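Local coordinates for CELL division protein FTSZ (Haloferax volcanii, PDB 4B45) that binds and probably hydrolyses GTP as a tubulin-like cytoskeletal protein and takes part in controlling the shape of the archaeal cell, at residues S21-R24 with A30-D33. Residues are numbered along the deposited sequence; the frame is centred on the assembly and turned at random.
Sequences SFDR and AVLD
Asp23, near the C-terminal end of helix 9-26, reaches across to the start of strand 31-38 and takes a backbone N-H on each of its carboxylate oxygens. Ala30 N donates to Asp23 OD1 at 2.6 Å, a short bond that arrives on the syn side, 17° out of the carboxylate plane. The next amide along comes in differently: Val31 N meets Asp23 OD2 at 3.1 Å from well above that plane, with a fairly straight N-H (159°). Two consecutive amides thus grip one carboxylate, and both are satisfied by a side chain. With CG anti to the backbone N (chi1 -176°), Asp23 extends off the helix toward the turn, and Val31 CG2 packs on its CB methylene at 3.6 Å. Ala30 CB lies 3.3 Å from Asp23 OD1, beside the bonded oxygen, while Phe28 of the intervening loop also touches Asp23. Ala30, just before the strand, and Leu32 within it bond through their backbones to Thr3 of strand 3-8. Replacing Asp23 with alanine would take both oxygens away, and the amides of Ala30 and Val31 would probably be left without this acceptor, the turn less firmly tied to the helix. The contact closes the beta-alpha-beta unit of strand 3-8, helix 9-26 and strand 31-38 in the GTPase domain, at the end of the helix remote from the nucleotide. Its chemistry implies a buried, probably ionised carboxylate, whose charge the two peptide N-H groups would partly offset, pinning the chain where it enters the strand.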
loop_
_atom_site.group_PDB
_atom_site.type_symbol
_atom_site.label_atom_id
_atom_site.label_comp_id
_atom_site.label_asym_id
_atom_site.label_seq_id
_atom_site.Cartn_x
_atom_site.Cartn_y
_atom_site.Cartn_z
ATOM N N SER A 21 -1.220 5.280 12.460
ATOM C CA SER A 21 -0.246 5.692 13.467
ATOM C C SER A 21 0.835 6.609 12.858
ATOM O O SER A 21 1.252 7.599 13.467
ATOM C CB SER A 21 0.391 4.444 14.101
ATOM O OG SER A 21 1.221 4.775 15.202
ATOM N N PHE A 22 1.294 6.280 11.657
ATOM C CA PHE A 22 2.262 7.145 10.985
ATOM C C PHE A 22 1.649 8.518 10.690
ATOM O O PHE A 22 2.245 9.553 10.983
ATOM C CB PHE A 22 2.776 6.508 9.695
ATOM C CG PHE A 22 3.710 7.403 8.907
ATOM C CD1 PHE A 22 5.055 7.501 9.250
ATOM C CD2 PHE A 22 3.240 8.152 7.834
ATOM C CE1 PHE A 22 5.917 8.328 8.534
ATOM C CE2 PHE A 22 4.099 8.983 7.111
ATOM C CZ PHE A 22 5.441 9.066 7.459
ATOM N N ASP A 23 0.449 8.516 10.121
ATOM C CA ASP A 23 -0.256 9.750 9.806
ATOM C C ASP A 23 -0.482 10.634 11.035
ATOM O O ASP A 23 -0.388 11.853 10.954
ATOM C CB ASP A 23 -1.587 9.434 9.113
ATOM C CG ASP A 23 -2.325 10.690 8.669
ATOM O OD1 ASP A 23 -1.926 11.286 7.641
ATOM O OD2 ASP A 23 -3.301 11.089 9.342
ATOM N N ARG A 24 -0.764 10.013 12.175
ATOM C CA ARG A 24 -1.081 10.739 13.402
ATOM C C ARG A 24 0.158 11.352 14.033
ATOM O O ARG A 24 0.151 12.512 14.442
ATOM C CB ARG A 24 -1.741 9.793 14.411
ATOM C CG ARG A 24 -2.201 10.460 15.693
ATOM C CD ARG A 24 -2.316 9.450 16.830
ATOM N NE ARG A 24 -1.009 8.949 17.253
ATOM C CZ ARG A 24 -0.700 7.660 17.375
ATOM N NH1 ARG A 24 -1.610 6.728 17.111
ATOM N NH2 ARG A 24 0.521 7.302 17.766
ATOM N N ALA A 30 -3.842 12.865 6.820
ATOM C CA ALA A 30 -4.327 12.367 5.540
ATOM C C ALA A 30 -5.312 11.240 5.761
ATOM O O ALA A 30 -6.195 11.007 4.944
ATOM C CB ALA A 30 -3.147 11.876 4.676
ATOM N N VAL A 31 -5.140 10.527 6.867
ATOM C CA VAL A 31 -6.017 9.417 7.211
ATOM C C VAL A 31 -7.172 9.977 8.013
ATOM O O VAL A 31 -6.982 10.433 9.140
ATOM C CB VAL A 31 -5.263 8.358 8.025
ATOM C CG1 VAL A 31 -6.211 7.300 8.529
ATOM C CG2 VAL A 31 -4.156 7.735 7.180
ATOM N N LEU A 32 -8.361 9.992 7.415
ATOM C CA LEU A 32 -9.511 10.609 8.061
ATOM C C LEU A 32 -10.112 9.655 9.082
ATOM O O LEU A 32 -10.684 10.079 10.081
ATOM C CB LEU A 32 -10.570 11.027 7.035
ATOM C CG LEU A 32 -10.164 12.065 5.982
ATOM C CD1 LEU A 32 -11.411 12.655 5.343
ATOM C CD2 LEU A 32 -9.312 13.163 6.599
ATOM N N ASP A 33 -9.972 8.364 8.829
ATOM C CA ASP A 33 -10.473 7.362 9.756
ATOM C C ASP A 33 -9.873 6.024 9.397
ATOM O O ASP A 33 -9.316 5.862 8.312
ATOM C CB ASP A 33 -11.996 7.284 9.698
ATOM C CG ASP A 33 -12.596 6.796 10.995
ATOM O OD1 ASP A 33 -12.131 5.763 11.525
ATOM O OD2 ASP A 33 -13.526 7.455 11.493
#